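Local coordinates for hypothetical nigD-like protein (Bacteroides caccae, PDB 3QWN) that is of unproven function but, as a NigD-like protein with an OB domain and a beta-sandwich domain, may act as an immunity protein or antitoxin, at residues Ile115-Val120 with Tyr157-Ala162; Asp98-Val103 with Leu147-Asn152; Ser77-Thr82 with His126-Val131; Leu12-Val17 with Tyr163-Leu168. One frame throughout, in Å; residues are numbered along the deposited sequence.

From the N terminus, residues 12-17 lead into the first strand of the OB domain and meet 163-168 far later in the chain, so contact 4 closes a loop of some 145 residues in which the other three contacts are nested. The chain leaves the OB domain through 77-82, which meets strand 127-133 in contact 3. Next comes 98-103, which meets 147-152 in contact 2, then 115-120, paired with 157-162 in contact 1. Contacts 1, 2 and 3 cross one another. Contact 1 pairs two strands of the three-stranded sheet, contact 2 ties the lead-in to strand 101-108 to the five-stranded sheet, contact 3 lays the linker against that sheet, and contact 4 joins the two domains.

Contact 1. Residues Ile115-Val120 with Tyr157-Ala162; sequences ILNLKV and YYNRRA
Asn117 and Asn159 meet on one face of an antiparallel beta ladder that ends in a classic beta bulge, while Val120 and Arg160 meet on the other. With CG anti to the backbone N (chi1 -170°), the Asn117 amide swings across to its neighbour, and ND2 donates to Asn159 OD1 at 3.0 Å. The acceptor lies in the Asn117 amide plane, but the donor sits well above the Asn159 carbonyl plane, the two amides being turned 50° apart. Lys119 bends at chi2, and its chain passes aslant over Asn159, with Lys119 CE 3.3 Å from Asn159 OD1. Nearer the other end, Ile115 CG2 rests on the aliphatic part of Arg161, 3.6 Å from Arg161 CD.

On the opposite face Val120 crosses Arg160 at about a right angle, and Val120 CG1 lies over the centre of the guanidinium, 3.9 Å from Arg160 CZ. Leu118 CD1 touches Ala162 CB at 3.7 Å; Leu116, Leu118 and Ala162 all pack on Phe128 of the facing sheet. The ladder closes at Val120 O, which takes two backbone donors: Tyr158 N at 2.8 Å and, from above the carbonyl plane, Tyr157 N at 3.0 Å.

Contact 2. Residues Asp98-Val103 with Leu147-Asn152; sequences DPVDVV and LYHDAN
Asp98 and His149 bring their backbones together at a single point, CA to CA 5.3 Å, where Asp98 N donates to His149 O at 2.9 Å before the first segment veers off. The imidazole answers in the other direction: His149 ND1 donates a hydrogen bond to Asp98 O at 2.8 Å, with the oxygen close to the ring plane but the nitrogen standing 63° out of the carbonyl plane. CG of His149 is anti to the backbone N (chi1 172°), which carries the ring across to Asp98, with ND1 facing that carbonyl. The Asp98 carboxylate reaches past it, and OD2 uses its anti lone pair to accept from Ala151 N at 2.8 Å, gripping the chain where the strand ends. There Asp150 OD1 forms an Asx turn with Asn152 N. The two methyls of Val100 meet different residues: CG1 lies 3.4 Å from His149 ND1, and CG2 meets Leu147 CD2 tip to tip at 3.6 Å.

His149 is held at its far side by His126, through NE2, and stacks on Phe128. Strand 142-150 runs between 127-133 and 181-190 in the five-stranded sheet, while strand 101-108 leaves to pair with 111-120 in the facing one.

Contact 3. Residues Ser77-Thr82 with His126-Val131; sequences SLVTPT and HVFGIV
Pro81 turns the CB edge of its ring to the backbone of Gly129, with Pro81 CB 3.8 Å from Gly129 CA, at the point where the two chains come nearest, 5.1 Å between their CA atoms. Glycine presents bare main chain here, so the proline meets CA and the carbonyl carbon directly. The ring also spans to the next residue along the strand, its CG reaching Ile130 CG1 at 4.0 Å as the two side chains pass at a slant. Ile130 CG1 is anti to the carbonyl carbon (chi1 -66°), and from there the branch meets the outer corner of the proline.

One step back, Val79 stands across Phe128 at about a right angle: Val79 CG1 touches Phe128 CB at 4.1 Å, and Val79 CG2 comes to 4.2 Å from Phe128 CD2. The phenyl ring itself leads away from the linker to stack on His149 and to pack against Leu116 and Leu118. No direct hydrogen bond joins the segments, but a water bridges them, donating to Thr82 O at 2.7 Å and accepting from Ile130 N at 3.2 Å.

Beyond the water, Ile130 pairs through its backbone with Lys84, and Val79 with Tyr163 and Ser165. The arrangement is that of an interdomain linker, laid along the edge of strand 158-167, with Val79 and Pro81 turned toward strand 127-133 of the other sheet.

Contact 4. Residues Leu12-Val17 with Tyr163-Leu168; sequences LEFVTV and YLSVPL
The interface between the N-terminal OB domain and the C-terminal beta sandwich is bridged here by Phe14, which projects from strand 13-19 onto Tyr163, Leu164 and Ser165. The strands themselves do not pair: their axes come no nearer than 9.6 Å and run at 48° to each other, so side chains fill the gap. Phe14 takes CG anti to the carbonyl carbon (chi1 -74°), a setting that sends the ring across to the other strand. Phe14 CZ approaches the edge of the Tyr163 ring, 3.9 Å from Tyr163 CD1, with the two ring planes 74° apart. Along another side of the phenyl, Phe14 CE2 lies 3.5 Å from Leu164 O, and Phe14 CD2 has Ser165 OG near the ring plane at 3.3 Å. That hydroxyl is hydrogen-bonded to Asn113 OD1 and Arg54 NE, which fix it beside the phenyl edge. Leu12 adds a methyl farther out, crossing Tyr163 at about a right angle with CD1 3.9 Å from Tyr163 OH.

Trp106 meets Phe14 edge-to-face, and Met56 packs against Leu12, Phe14 and Tyr163. Residues of both domains therefore enclose the phenyl ring, as in a small aromatic and apolar core formed at a domain interface.

Contact 1. Residues Ile115-Val120 with Tyr157-Ala162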
loop_
_atom_site.group_PDB
_atom_site.type_symbol
_atom_site.label_atom_id
_atom_site.label_comp_id
_atom_site.label_asym_id
_atom_site.label_seq_id
_atom_site.Cartn_x
_atom_site.Cartn_y
_atom_site.Cartn_z
ATOM N N ILE A 115 -1.332 3.418 -5.732
ATOM C CA ILE A 115 -0.245 4.189 -6.306
ATOM C C ILE A 115 -0.710 5.634 -6.254
ATOM O O ILE A 115 -1.765 5.972 -6.802
ATOM C CB ILE A 115 0.122 3.738 -7.729
ATOM C CG1 ILE A 115 0.477 2.237 -7.768
ATOM C CG2 ILE A 115 1.244 4.612 -8.267
ATOM C CD1 ILE A 115 0.710 1.674 -9.201
ATOM N N LEU A 116 0.055 6.472 -5.561
ATOM C CA LEU A 116 -0.258 7.887 -5.449
ATOM C C LEU A 116 0.707 8.714 -6.253
ATOM O O LEU A 116 1.842 8.301 -6.473
ATOM C CB LEU A 116 -0.211 8.350 -3.975
ATOM C CG LEU A 116 -1.028 7.572 -2.938
ATOM C CD1 LEU A 116 -0.780 8.130 -1.549
ATOM C CD2 LEU A 116 -2.537 7.588 -3.271
ATOM N N ASN A 117 0.264 9.886 -6.691
ATOM C CA ASN A 117 1.154 10.857 -7.306
ATOM C C ASN A 117 1.199 12.057 -6.386
ATOM O O ASN A 117 0.159 12.582 -5.960
ATOM C CB ASN A 117 0.802 11.259 -8.749
ATOM C CG ASN A 117 1.926 12.067 -9.355
ATOM O OD1 ASN A 117 3.020 11.544 -9.651
ATOM N ND2 ASN A 117 1.741 13.387 -9.402
ATOM N N LEU A 118 2.419 12.446 -6.051
ATOM C CA LEU A 118 2.789 13.541 -5.164
ATOM C C LEU A 118 3.603 14.562 -5.906
ATOM O O LEU A 118 4.321 14.215 -6.845
ATOM C CB LEU A 118 3.701 12.954 -4.051
ATOM C CG LEU A 118 3.084 12.419 -2.795
ATOM C CD1 LEU A 118 2.347 11.116 -3.053
ATOM C CD2 LEU A 118 4.164 12.151 -1.805
ATOM N N LYS A 119 3.575 15.785 -5.427
ATOM C CA LYS A 119 4.437 16.854 -5.885
ATOM C C LYS A 119 5.333 17.115 -4.677
ATOM O O LYS A 119 4.846 17.440 -3.589
ATOM C CB LYS A 119 3.652 18.084 -6.411
ATOM C CG LYS A 119 3.183 17.948 -7.870
ATOM C CD LYS A 119 4.139 18.620 -8.871
ATOM C CE LYS A 119 3.504 18.947 -10.208
ATOM N NZ LYS A 119 4.485 19.591 -11.130
ATOM N N VAL A 120 6.632 16.799 -4.840
ATOM C CA VAL A 120 7.650 16.875 -3.789
ATOM C C VAL A 120 8.809 17.806 -4.193
ATOM O O VAL A 120 8.810 18.406 -5.272
ATOM C CB VAL A 120 8.201 15.442 -3.469
ATOM C CG1 VAL A 120 7.082 14.480 -3.090
ATOM C CG2 VAL A 120 9.038 14.887 -4.636
ATOM N N TYR A 157 7.107 20.671 -6.147
ATOM C CA TYR A 157 7.873 20.940 -7.359
ATOM C C TYR A 157 7.874 19.808 -8.395
ATOM O O TYR A 157 7.727 20.085 -9.588
ATOM C CB TYR A 157 9.343 21.251 -7.004
ATOM C CG TYR A 157 9.640 22.533 -6.266
ATOM C CD1 TYR A 157 8.669 23.527 -6.115
ATOM C CD2 TYR A 157 10.907 22.777 -5.745
ATOM C CE1 TYR A 157 8.965 24.743 -5.482
ATOM C CE2 TYR A 157 11.211 23.982 -5.098
ATOM C CZ TYR A 157 10.239 24.958 -4.960
ATOM O OH TYR A 157 10.592 26.124 -4.312
ATOM N N TYR A 158 8.166 18.574 -7.966
ATOM C CA TYR A 158 8.367 17.427 -8.882
ATOM C C TYR A 158 7.439 16.275 -8.588
ATOM O O TYR A 158 7.189 15.962 -7.433
ATOM C CB TYR A 158 9.836 16.905 -8.800
ATOM C CG TYR A 158 10.878 17.992 -8.660
ATOM C CD1 TYR A 158 11.099 18.915 -9.682
ATOM C CD2 TYR A 158 11.646 18.102 -7.507
ATOM C CE1 TYR A 158 12.050 19.923 -9.551
ATOM C CE2 TYR A 158 12.592 19.116 -7.363
ATOM C CZ TYR A 158 12.802 20.014 -8.393
ATOM O OH TYR A 158 13.726 21.028 -8.256
ATOM N N ASN A 159 6.966 15.618 -9.628
ATOM C CA ASN A 159 6.075 14.479 -9.491
ATOM C C ASN A 159 6.853 13.272 -9.026
ATOM O O ASN A 159 7.974 13.027 -9.475
ATOM C CB ASN A 159 5.349 14.177 -10.816
ATOM C CG ASN A 159 4.368 15.255 -11.222
ATOM O OD1 ASN A 159 3.471 15.652 -10.465
ATOM N ND2 ASN A 159 4.508 15.745 -12.435
ATOM N N ARG A 160 6.296 12.569 -8.065
ATOM C CA ARG A 160 6.874 11.373 -7.477
ATOM C C ARG A 160 5.746 10.471 -7.063
ATOM O O ARG A 160 4.742 10.925 -6.526
ATOM C CB ARG A 160 7.764 11.725 -6.265
ATOM C CG ARG A 160 8.783 10.639 -5.849
ATOM C CD ARG A 160 8.784 10.408 -4.331
ATOM N NE ARG A 160 9.684 11.316 -3.608
ATOM C CZ ARG A 160 9.609 11.602 -2.303
ATOM N NH1 ARG A 160 8.658 11.056 -1.543
ATOM N NH2 ARG A 160 10.476 12.448 -1.751
ATOM N N ARG A 161 5.891 9.191 -7.334
ATOM C CA ARG A 161 4.920 8.187 -6.926
ATOM C C ARG A 161 5.216 7.689 -5.550
ATOM O O ARG A 161 6.386 7.617 -5.141
ATOM C CB ARG A 161 4.925 6.995 -7.882
ATOM C CG ARG A 161 4.205 7.291 -9.187
ATOM C CD ARG A 161 4.066 6.058 -10.028
ATOM N NE ARG A 161 3.248 6.345 -11.204
ATOM C CZ ARG A 161 2.742 5.421 -12.005
ATOM N NH1 ARG A 161 2.959 4.132 -11.763
ATOM N NH2 ARG A 161 1.994 5.773 -13.040
ATOM N N ALA A 162 4.152 7.354 -4.825
ATOM C CA ALA A 162 4.199 6.738 -3.503
ATOM C C ALA A 162 3.353 5.487 -3.564
ATOM O O ALA A 162 2.382 5.427 -4.312
ATOM C CB ALA A 162 3.728 7.689 -2.433
#

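Contact 2. Residues Asp98-Val103 with Leu147-Asn152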
loop_
_atom_site.group_PDB
_atom_site.type_symbol
_atom_site.label_atom_id
_atom_site.label_comp_id
_atom_site.label_asym_id
_atom_site.label_seq_id
_atom_site.Cartn_x
_atom_site.Cartn_y
_atom_site.Cartn_z
ATOM N N ASP A 98 -2.279 16.742 3.270
ATOM C CA ASP A 98 -1.623 17.388 2.131
ATOM C C ASP A 98 -2.037 16.642 0.828
ATOM O O ASP A 98 -2.188 15.420 0.855
ATOM C CB ASP A 98 -0.100 17.452 2.331
ATOM C CG ASP A 98 0.304 18.443 3.397
ATOM O OD1 ASP A 98 -0.228 19.561 3.388
ATOM O OD2 ASP A 98 1.185 18.105 4.222
ATOM N N PRO A 99 -2.384 17.383 -0.256
ATOM C CA PRO A 99 -2.980 16.732 -1.434
ATOM C C PRO A 99 -2.100 15.740 -2.148
ATOM O O PRO A 99 -0.875 15.856 -2.162
ATOM C CB PRO A 99 -3.298 17.907 -2.368
ATOM C CG PRO A 99 -3.459 19.052 -1.455
ATOM C CD PRO A 99 -2.381 18.851 -0.431
ATOM N N VAL A 100 -2.766 14.742 -2.735
ATOM C CA VAL A 100 -2.202 13.671 -3.551
ATOM C C VAL A 100 -3.200 13.387 -4.672
ATOM O O VAL A 100 -4.376 13.771 -4.577
ATOM C CB VAL A 100 -1.855 12.349 -2.766
ATOM C CG1 VAL A 100 -0.946 12.584 -1.568
ATOM C CG2 VAL A 100 -3.107 11.550 -2.376
ATOM N N ASP A 101 -2.742 12.668 -5.709
ATOM C CA ASP A 101 -3.600 12.116 -6.741
ATOM C C ASP A 101 -3.550 10.601 -6.604
ATOM O O ASP A 101 -2.509 10.049 -6.238
ATOM C CB ASP A 101 -3.172 12.556 -8.156
ATOM C CG ASP A 101 -3.359 14.028 -8.470
ATOM O OD1 ASP A 101 -4.253 14.670 -7.854
ATOM O OD2 ASP A 101 -2.638 14.534 -9.336
ATOM N N VAL A 102 -4.666 9.929 -6.856
ATOM C CA VAL A 102 -4.670 8.472 -6.865
ATOM C C VAL A 102 -4.457 8.060 -8.336
ATOM O O VAL A 102 -5.245 8.454 -9.194
ATOM C CB VAL A 102 -5.928 7.842 -6.230
ATOM C CG1 VAL A 102 -5.961 6.327 -6.471
ATOM C CG2 VAL A 102 -6.010 8.170 -4.733
ATOM N N VAL A 103 -3.364 7.337 -8.632
ATOM C CA VAL A 103 -3.062 6.847 -9.988
ATOM C C VAL A 103 -3.841 5.543 -10.238
ATOM O O VAL A 103 -4.442 5.384 -11.279
ATOM C CB VAL A 103 -1.527 6.636 -10.160
ATOM C CG1 VAL A 103 -1.204 6.003 -11.513
ATOM C CG2 VAL A 103 -0.789 7.953 -9.991
ATOM N N LEU A 147 -7.210 9.162 4.017
ATOM C CA LEU A 147 -5.773 9.226 3.894
ATOM C C LEU A 147 -5.205 10.375 4.739
ATOM O O LEU A 147 -5.669 11.522 4.648
ATOM C CB LEU A 147 -5.319 9.379 2.423
ATOM C CG LEU A 147 -3.804 9.370 2.199
ATOM C CD1 LEU A 147 -3.221 7.984 2.369
ATOM C CD2 LEU A 147 -3.449 9.957 0.882
ATOM N N TYR A 148 -4.203 10.038 5.552
ATOM C CA TYR A 148 -3.399 10.974 6.296
ATOM C C TYR A 148 -2.122 11.183 5.476
ATOM O O TYR A 148 -1.464 10.202 5.095
ATOM C CB TYR A 148 -3.098 10.438 7.707
ATOM C CG TYR A 148 -2.072 11.244 8.479
ATOM C CD1 TYR A 148 -0.707 11.096 8.229
ATOM C CD2 TYR A 148 -2.456 12.096 9.509
ATOM C CE1 TYR A 148 0.241 11.848 8.920
ATOM C CE2 TYR A 148 -1.511 12.814 10.242
ATOM C CZ TYR A 148 -0.164 12.690 9.940
ATOM O OH TYR A 148 0.783 13.389 10.649
ATOM N N HIS A 149 -1.780 12.441 5.189
ATOM C CA HIS A 149 -0.555 12.748 4.474
ATOM C C HIS A 149 0.033 14.032 5.019
ATOM O O HIS A 149 -0.569 15.099 4.888
ATOM C CB HIS A 149 -0.742 12.811 2.933
ATOM C CG HIS A 149 0.475 13.313 2.197
ATOM N ND1 HIS A 149 0.362 14.194 1.140
ATOM C CD2 HIS A 149 1.799 13.088 2.437
ATOM C CE1 HIS A 149 1.607 14.452 0.749
ATOM N NE2 HIS A 149 2.502 13.816 1.510
ATOM N N ASP A 150 1.219 13.915 5.628
ATOM C CA ASP A 150 1.987 15.037 6.150
ATOM C C ASP A 150 3.221 15.211 5.272
ATOM O O ASP A 150 4.098 14.348 5.277
ATOM C CB ASP A 150 2.361 14.799 7.618
ATOM C CG ASP A 150 3.032 15.952 8.352
ATOM O OD1 ASP A 150 3.029 17.093 7.814
ATOM O OD2 ASP A 150 3.542 15.719 9.474
ATOM N N ALA A 151 3.253 16.289 4.468
ATOM C CA ALA A 151 4.369 16.610 3.557
ATOM C C ALA A 151 5.478 17.324 4.293
ATOM O O ALA A 151 6.519 17.572 3.702
ATOM C CB ALA A 151 3.876 17.473 2.399
ATOM N N ASN A 152 5.238 17.707 5.580
ATOM C CA ASN A 152 6.224 18.388 6.465
ATOM C C ASN A 152 6.800 19.664 5.816
ATOM O O ASN A 152 7.992 19.957 5.937
ATOM C CB ASN A 152 7.363 17.430 6.882
ATOM C CG ASN A 152 7.019 16.578 8.086
ATOM O OD1 ASN A 152 6.812 17.080 9.201
ATOM N ND2 ASN A 152 6.937 15.264 7.886
#

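Contact 3. Residues Ser77-Thr82 with His126-Val131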
loop_
_atom_site.group_PDB
_atom_site.type_symbol
_atom_site.label_atom_id
_atom_site.label_comp_id
_atom_site.label_asym_id
_atom_site.label_seq_id
_atom_site.Cartn_x
_atom_site.Cartn_y
_atom_site.Cartn_z
ATOM N N SER A 77 11.042 -0.146 -0.606
ATOM C CA SER A 77 10.007 -0.222 0.390
ATOM C C SER A 77 8.723 0.451 -0.082
ATOM O O SER A 77 8.707 1.241 -1.044
ATOM C CB SER A 77 10.498 0.438 1.671
ATOM O OG SER A 77 10.641 1.837 1.484
ATOM N N LEU A 78 7.642 0.118 0.610
ATOM C CA LEU A 78 6.343 0.746 0.439
ATOM C C LEU A 78 5.804 1.004 1.842
ATOM O O LEU A 78 6.349 0.460 2.825
ATOM C CB LEU A 78 5.378 -0.057 -0.459
ATOM C CG LEU A 78 5.071 -1.522 -0.155
ATOM C CD1 LEU A 78 4.151 -1.663 1.018
ATOM C CD2 LEU A 78 4.344 -2.143 -1.303
ATOM N N VAL A 79 4.770 1.855 1.953
ATOM C CA VAL A 79 4.197 2.198 3.262
ATOM C C VAL A 79 3.096 1.192 3.536
ATOM O O VAL A 79 2.267 0.957 2.657
ATOM C CB VAL A 79 3.696 3.673 3.308
ATOM C CG1 VAL A 79 3.316 4.092 4.713
ATOM C CG2 VAL A 79 4.742 4.636 2.743
ATOM N N THR A 80 3.093 0.582 4.727
ATOM C CA THR A 80 2.044 -0.349 5.179
ATOM C C THR A 80 1.337 0.301 6.376
ATOM O O THR A 80 1.642 -0.045 7.518
ATOM C CB THR A 80 2.566 -1.770 5.491
ATOM O OG1 THR A 80 3.715 -1.678 6.331
ATOM C CG2 THR A 80 2.866 -2.588 4.231
ATOM N N PRO A 81 0.458 1.311 6.153
ATOM C CA PRO A 81 -0.169 1.969 7.307
ATOM C C PRO A 81 -1.330 1.150 7.869
ATOM O O PRO A 81 -2.248 0.728 7.142
ATOM C CB PRO A 81 -0.633 3.318 6.748
ATOM C CG PRO A 81 -0.867 3.078 5.281
ATOM C CD PRO A 81 -0.023 1.879 4.870
ATOM N N THR A 82 -1.281 0.918 9.192
ATOM C CA THR A 82 -2.360 0.203 9.860
ATOM C C THR A 82 -3.475 1.228 10.121
ATOM O O THR A 82 -3.186 2.280 10.716
ATOM C CB THR A 82 -1.869 -0.522 11.131
ATOM O OG1 THR A 82 -0.859 -1.466 10.768
ATOM C CG2 THR A 82 -3.005 -1.264 11.849
ATOM N N HIS A 126 7.657 12.450 3.880
ATOM C CA HIS A 126 6.243 12.418 3.599
ATOM C C HIS A 126 5.700 11.269 4.431
ATOM O O HIS A 126 6.153 10.130 4.302
ATOM C CB HIS A 126 5.970 12.291 2.094
ATOM C CG HIS A 126 6.257 13.552 1.332
ATOM N ND1 HIS A 126 5.244 14.380 0.892
ATOM C CD2 HIS A 126 7.443 14.105 0.990
ATOM C CE1 HIS A 126 5.839 15.383 0.275
ATOM N NE2 HIS A 126 7.160 15.262 0.311
ATOM N N VAL A 127 4.841 11.601 5.390
ATOM C CA VAL A 127 4.287 10.627 6.324
ATOM C C VAL A 127 2.845 10.317 5.920
ATOM O O VAL A 127 2.026 11.223 5.770
ATOM C CB VAL A 127 4.406 11.087 7.815
ATOM C CG1 VAL A 127 3.917 9.996 8.766
ATOM C CG2 VAL A 127 5.840 11.490 8.159
ATOM N N PHE A 128 2.570 9.020 5.696
ATOM C CA PHE A 128 1.269 8.503 5.321
ATOM C C PHE A 128 0.667 7.672 6.453
ATOM O O PHE A 128 1.400 7.003 7.189
ATOM C CB PHE A 128 1.356 7.663 4.049
ATOM C CG PHE A 128 1.751 8.461 2.832
ATOM C CD1 PHE A 128 0.810 9.239 2.147
ATOM C CD2 PHE A 128 3.063 8.438 2.364
ATOM C CE1 PHE A 128 1.181 10.000 1.041
ATOM C CE2 PHE A 128 3.428 9.182 1.242
ATOM C CZ PHE A 128 2.487 9.977 0.605
ATOM N N GLY A 129 -0.665 7.706 6.536
ATOM C CA GLY A 129 -1.460 6.925 7.462
ATOM C C GLY A 129 -2.879 6.780 6.946
ATOM O O GLY A 129 -3.245 7.368 5.926
ATOM N N ILE A 130 -3.684 5.990 7.650
ATOM C CA ILE A 130 -5.087 5.779 7.378
ATOM C C ILE A 130 -5.858 6.100 8.647
ATOM O O ILE A 130 -5.618 5.488 9.696
ATOM C CB ILE A 130 -5.385 4.342 6.857
ATOM C CG1 ILE A 130 -4.746 4.070 5.457
ATOM C CG2 ILE A 130 -6.908 4.039 6.876
ATOM C CD1 ILE A 130 -5.367 4.891 4.218
ATOM N N VAL A 131 -6.764 7.080 8.554
ATOM C CA VAL A 131 -7.652 7.468 9.646
ATOM C C VAL A 131 -8.909 6.610 9.490
ATOM O O VAL A 131 -9.605 6.701 8.483
ATOM C CB VAL A 131 -7.947 8.985 9.694
ATOM C CG1 VAL A 131 -8.719 9.345 10.959
ATOM C CG2 VAL A 131 -6.653 9.796 9.595
HETATM O O HOH W 1 -2.050 4.709 10.140
#

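Contact 4. Residues Leu12-Val17 with Tyr163-Leu168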
loop_
_atom_site.group_PDB
_atom_site.type_symbol
_atom_site.label_atom_id
_atom_site.label_comp_id
_atom_site.label_asym_id
_atom_site.label_seq_id
_atom_site.Cartn_x
_atom_site.Cartn_y
_atom_site.Cartn_z
ATOM N N LEU A 12 7.413 -1.171 -11.673
ATOM C CA LEU A 12 7.418 -1.775 -10.344
ATOM C C LEU A 12 6.124 -2.471 -10.027
ATOM O O LEU A 12 5.060 -1.970 -10.351
ATOM C CB LEU A 12 7.672 -0.687 -9.296
ATOM C CG LEU A 12 9.049 -0.006 -9.296
ATOM C CD1 LEU A 12 9.092 1.063 -8.231
ATOM C CD2 LEU A 12 10.178 -1.010 -9.042
ATOM N N GLU A 13 6.206 -3.599 -9.361
ATOM C CA GLU A 13 5.049 -4.383 -8.925
ATOM C C GLU A 13 5.006 -4.516 -7.396
ATOM O O GLU A 13 6.054 -4.534 -6.765
ATOM C CB GLU A 13 5.136 -5.795 -9.498
ATOM C CG GLU A 13 4.583 -6.004 -10.895
ATOM C CD GLU A 13 4.650 -7.457 -11.343
ATOM O OE1 GLU A 13 4.117 -8.355 -10.634
ATOM O OE2 GLU A 13 5.308 -7.692 -12.385
ATOM N N PHE A 14 3.806 -4.660 -6.824
ATOM C CA PHE A 14 3.554 -4.949 -5.407
ATOM C C PHE A 14 3.790 -6.425 -5.243
ATOM O O PHE A 14 3.122 -7.225 -5.909
ATOM C CB PHE A 14 2.080 -4.578 -5.014
ATOM C CG PHE A 14 1.771 -3.100 -4.892
ATOM C CD1 PHE A 14 1.671 -2.294 -6.023
ATOM C CD2 PHE A 14 1.591 -2.510 -3.641
ATOM C CE1 PHE A 14 1.439 -0.916 -5.901
ATOM C CE2 PHE A 14 1.328 -1.138 -3.526
ATOM C CZ PHE A 14 1.229 -0.357 -4.657
ATOM N N VAL A 15 4.750 -6.803 -4.407
ATOM C CA VAL A 15 5.099 -8.215 -4.142
ATOM C C VAL A 15 5.410 -8.366 -2.664
ATOM O O VAL A 15 5.509 -7.373 -1.904
ATOM C CB VAL A 15 6.312 -8.727 -5.019
ATOM C CG1 VAL A 15 6.020 -8.669 -6.528
ATOM C CG2 VAL A 15 7.626 -8.007 -4.679
ATOM N N THR A 16 5.585 -9.625 -2.264
ATOM C CA THR A 16 6.076 -10.015 -0.950
ATOM C C THR A 16 7.425 -10.723 -1.176
ATOM O O THR A 16 7.562 -11.494 -2.119
ATOM C CB THR A 16 5.054 -10.860 -0.183
ATOM O OG1 THR A 16 3.837 -10.126 -0.086
ATOM C CG2 THR A 16 5.522 -11.202 1.221
ATOM N N VAL A 17 8.425 -10.396 -0.391
ATOM C CA VAL A 17 9.719 -11.086 -0.473
ATOM C C VAL A 17 9.992 -11.737 0.874
ATOM O O VAL A 17 9.553 -11.221 1.897
ATOM C CB VAL A 17 10.913 -10.211 -0.937
ATOM C CG1 VAL A 17 10.750 -9.772 -2.375
ATOM C CG2 VAL A 17 11.138 -9.010 -0.012
ATOM N N TYR A 163 3.763 4.473 -2.824
ATOM C CA TYR A 163 3.106 3.180 -2.844
ATOM C C TYR A 163 2.648 2.809 -1.450
ATOM O O TYR A 163 3.454 2.786 -0.537
ATOM C CB TYR A 163 4.082 2.125 -3.413
ATOM C CG TYR A 163 4.623 2.512 -4.772
ATOM C CD1 TYR A 163 3.898 2.254 -5.937
ATOM C CD2 TYR A 163 5.853 3.163 -4.898
ATOM C CE1 TYR A 163 4.401 2.609 -7.198
ATOM C CE2 TYR A 163 6.356 3.535 -6.152
ATOM C CZ TYR A 163 5.642 3.231 -7.298
ATOM O OH TYR A 163 6.173 3.572 -8.523
ATOM N N LEU A 164 1.348 2.523 -1.297
ATOM C CA LEU A 164 0.742 2.119 -0.032
ATOM C C LEU A 164 0.056 0.749 -0.152
ATOM O O LEU A 164 -0.590 0.470 -1.144
ATOM C CB LEU A 164 -0.304 3.172 0.418
ATOM C CG LEU A 164 0.192 4.364 1.245
ATOM C CD1 LEU A 164 1.005 5.357 0.400
ATOM C CD2 LEU A 164 -0.955 5.074 1.851
ATOM N N SER A 165 0.179 -0.085 0.874
ATOM C CA SER A 165 -0.497 -1.373 0.976
ATOM C C SER A 165 -1.108 -1.383 2.348
ATOM O O SER A 165 -0.382 -1.524 3.335
ATOM C CB SER A 165 0.468 -2.536 0.763
ATOM O OG SER A 165 0.427 -3.043 -0.560
ATOM N N VAL A 166 -2.401 -1.055 2.433
ATOM C CA VAL A 166 -3.116 -0.979 3.700
ATOM C C VAL A 166 -3.525 -2.404 4.138
ATOM O O VAL A 166 -4.388 -2.996 3.474
ATOM C CB VAL A 166 -4.356 -0.035 3.633
ATOM C CG1 VAL A 166 -4.970 0.140 5.012
ATOM C CG2 VAL A 166 -4.002 1.318 3.030
ATOM N N PRO A 167 -2.964 -2.950 5.260
ATOM C CA PRO A 167 -3.382 -4.303 5.721
ATOM C C PRO A 167 -4.845 -4.363 6.157
ATOM O O PRO A 167 -5.305 -3.475 6.865
ATOM C CB PRO A 167 -2.443 -4.583 6.901
ATOM C CG PRO A 167 -2.004 -3.235 7.369
ATOM C CD PRO A 167 -1.932 -2.370 6.148
ATOM N N LEU A 168 -5.574 -5.409 5.740
ATOM C CA LEU A 168 -7.000 -5.544 6.050
ATOM C C LEU A 168 -7.315 -6.775 6.926
ATOM O O LEU A 168 -8.483 -7.140 7.084
ATOM C CB LEU A 168 -7.830 -5.598 4.743
ATOM C CG LEU A 168 -7.635 -4.491 3.722
ATOM C CD1 LEU A 168 -8.338 -4.845 2.415
ATOM C CD2 LEU A 168 -8.086 -3.151 4.261
#